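Local coordinates for protein BA42 (Bizionia argentinensis, PDB 4OA3), which is of unknown function but binds calcium ions and consists of a stand-alone TPM domain, at residues Ala20-Asp23 with Ala24-Thr28. Numbering follows the deposited sequence.
Sequences AIRD and AEKNT. With CA (calcium ion), chain B.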
ATOM      1  N   ALA A  20       6.190   9.471   0.358  1.00 14.95           N
ATOM      2  CA  ALA A  20       6.727   8.152   0.732  1.00 14.89           C
ATOM      3  C   ALA A  20       6.513   7.134  -0.395  1.00 14.78           C
ATOM      4  O   ALA A  20       7.387   6.340  -0.715  1.00 15.72           O
ATOM      5  CB  ALA A  20       6.085   7.658   2.016  1.00 15.67           C
ATOM      6  N   ILE A  21       5.345   7.205  -1.069  1.00 12.55           N
ATOM      7  CA  ILE A  21       5.099   6.330  -2.204  1.00 11.31           C
ATOM      8  C   ILE A  21       6.104   6.629  -3.310  1.00 13.73           C
ATOM      9  O   ILE A  21       6.663   5.717  -3.920  1.00 14.32           O
ATOM     10  CB  ILE A  21       3.639   6.447  -2.728  1.00 13.79           C
ATOM     11  CG1 ILE A  21       2.686   5.898  -1.637  1.00 13.31           C
ATOM     12  CG2 ILE A  21       3.474   5.663  -4.033  1.00 14.55           C
ATOM     13  CD1 ILE A  21       1.201   6.101  -1.877  1.00 14.39           C
ATOM     14  N   ARG A  22       6.313   7.933  -3.609  1.00 12.94           N
ATOM     15  CA  ARG A  22       7.256   8.289  -4.664  1.00 14.90           C
ATOM     16  C   ARG A  22       8.657   7.765  -4.369  1.00 16.56           C
ATOM     17  O   ARG A  22       9.305   7.215  -5.261  1.00 16.95           O
ATOM     18  CB  ARG A  22       7.296   9.805  -4.835  1.00 15.98           C
ATOM     19  CG  ARG A  22       8.116  10.264  -6.016  1.00 21.67           C
ATOM     20  CD  ARG A  22       7.837  11.723  -6.343  1.00 28.53           C
ATOM     21  NE  ARG A  22       6.420  11.940  -6.629  1.00 28.71           N
ATOM     22  CZ  ARG A  22       5.800  11.626  -7.767  1.00 42.88           C
ATOM     23  NH1 ARG A  22       6.473  11.092  -8.780  1.00 23.45           N
ATOM     24  NH2 ARG A  22       4.507  11.861  -7.906  1.00 36.17           N
ATOM     25  N   ASP A  23       9.078   7.848  -3.135  1.00 15.53           N
ATOM     26  CA  ASP A  23      10.404   7.355  -2.736  1.00 15.94           C
ATOM     27  C   ASP A  23      10.469   5.841  -2.811  1.00 18.67           C
ATOM     28  O   ASP A  23      11.436   5.286  -3.342  1.00 17.78           O
ATOM     29  CB  ASP A  23      10.765   7.833  -1.318  1.00 17.94           C
ATOM     30  CG  ASP A  23      11.025   9.318  -1.189  1.00 33.37           C
ATOM     31  OD1 ASP A  23      11.471   9.929  -2.182  1.00 36.36           O
ATOM     32  OD2 ASP A  23      10.845   9.860  -0.070  1.00 39.17           O
ATOM     33  N   ALA A  24       9.418   5.146  -2.338  1.00 15.12           N
ATOM     34  CA  ALA A  24       9.384   3.692  -2.410  1.00 14.62           C
ATOM     35  C   ALA A  24       9.458   3.181  -3.844  1.00 17.29           C
ATOM     36  O   ALA A  24      10.104   2.185  -4.128  1.00 16.30           O
ATOM     37  CB  ALA A  24       8.114   3.181  -1.750  1.00 15.09           C
ATOM     38  N   GLU A  25       8.777   3.875  -4.779  1.00 13.42           N
ATOM     39  CA  GLU A  25       8.766   3.478  -6.168  1.00 14.27           C
ATOM     40  C   GLU A  25      10.067   3.800  -6.922  1.00 16.48           C
ATOM     41  O   GLU A  25      10.171   3.474  -8.105  1.00 18.05           O
ATOM     42  CB  GLU A  25       7.544   4.102  -6.885  1.00 14.43           C
ATOM     43  CG  GLU A  25       6.226   3.506  -6.396  1.00 14.01           C
ATOM     44  CD  GLU A  25       5.005   3.964  -7.167  1.00 17.04           C
ATOM     45  OE1 GLU A  25       5.161   4.809  -8.085  1.00 14.83           O
ATOM     46  OE2 GLU A  25       3.881   3.494  -6.858  1.00 14.61           O
ATOM     47  N   LYS A  26      11.064   4.364  -6.243  1.00 17.07           N
ATOM     48  CA  LYS A  26      12.412   4.485  -6.825  1.00 17.73           C
ATOM     49  C   LYS A  26      13.258   3.259  -6.398  1.00 22.33           C
ATOM     50  O   LYS A  26      14.385   3.125  -6.866  1.00 23.14           O
ATOM     51  CB  LYS A  26      13.094   5.758  -6.360  1.00 20.81           C
ATOM     52  CG  LYS A  26      12.449   7.034  -6.855  1.00 22.18           C
ATOM     53  CD  LYS A  26      13.147   8.226  -6.225  1.00 34.43           C
ATOM     54  CE  LYS A  26      12.468   9.521  -6.547  1.00 53.88           C
ATOM     55  NZ  LYS A  26      12.789  10.573  -5.543  1.00 64.95           N
ATOM     56  N   ASN A  27      12.753   2.402  -5.487  1.00 18.44           N
ATOM     57  CA  ASN A  27      13.467   1.198  -5.027  1.00 18.13           C
ATOM     58  C   ASN A  27      12.963  -0.063  -5.682  1.00 21.08           C
ATOM     59  O   ASN A  27      13.632  -1.107  -5.637  1.00 20.77           O
ATOM     60  CB  ASN A  27      13.287   1.033  -3.520  1.00 21.23           C
ATOM     61  CG  ASN A  27      13.940   2.114  -2.724  1.00 32.37           C
ATOM     62  OD1 ASN A  27      14.990   2.644  -3.104  1.00 33.42           O
ATOM     63  ND2 ASN A  27      13.410   2.397  -1.544  1.00 30.89           N
ATOM     64  N   THR A  28      11.797   0.003  -6.288  1.00 17.35           N
ATOM     65  CA  THR A  28      11.180  -1.177  -6.904  1.00 17.30           C
ATOM     66  C   THR A  28      10.366  -0.788  -8.121  1.00 19.28           C
ATOM     67  O   THR A  28       9.971   0.370  -8.230  1.00 17.63           O
ATOM     68  CB  THR A  28      10.233  -1.849  -5.874  1.00 16.74           C
ATOM     69  OG1 THR A  28       9.645  -3.021  -6.436  1.00 17.05           O
ATOM     70  CG2 THR A  28       9.110  -0.894  -5.391  1.00 17.22           C
TER
HETATM   71 CA    CA B 201       2.779   4.926  -8.627  1.00 13.86          CA
HETATM   72  O   HOH W   1       1.009   4.120  -7.221  1.00 13.55           O
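One of the two calcium sites of this TPM domain draws a ligand from the first residue beyond helix 11-24, E25, which lies alongside I21, one turn earlier, and grasps the ion with both carboxylate oxygens. OE1 of E25 stands 2.4 Å and OE2 2.5 Å from the calcium, a bidentate grip that fixes the carboxylate's rotation. The side chain of E25 runs extended beyond CG (chi2 -174°), carrying the carboxylate to the metal, and I21 CG2 packs 3.6 Å from E25 OE2. That oxygen also accepts a hydrogen bond from I32 N, and is thus held by both metal and amide. D137, L139, N141 and E31, which also binds the second calcium, complete the protein ligands, and a water binds 2.4 Å from the ion.

Behind the ligand the helix unwinds. E25 N still donates to I21 O at 2.9 Å, four residues back, but K26 N bonds D23 O at 3.1 Å and N27 N bonds A24 O, each only three back. On the exposed side K26 NZ forms a long (3.7 Å) salt bridge with D23 OD1. I21 and A24 rest on I118 of helix 110-128, while N27 and T28 continue along that helix to M123 and L125 before strand 31-37.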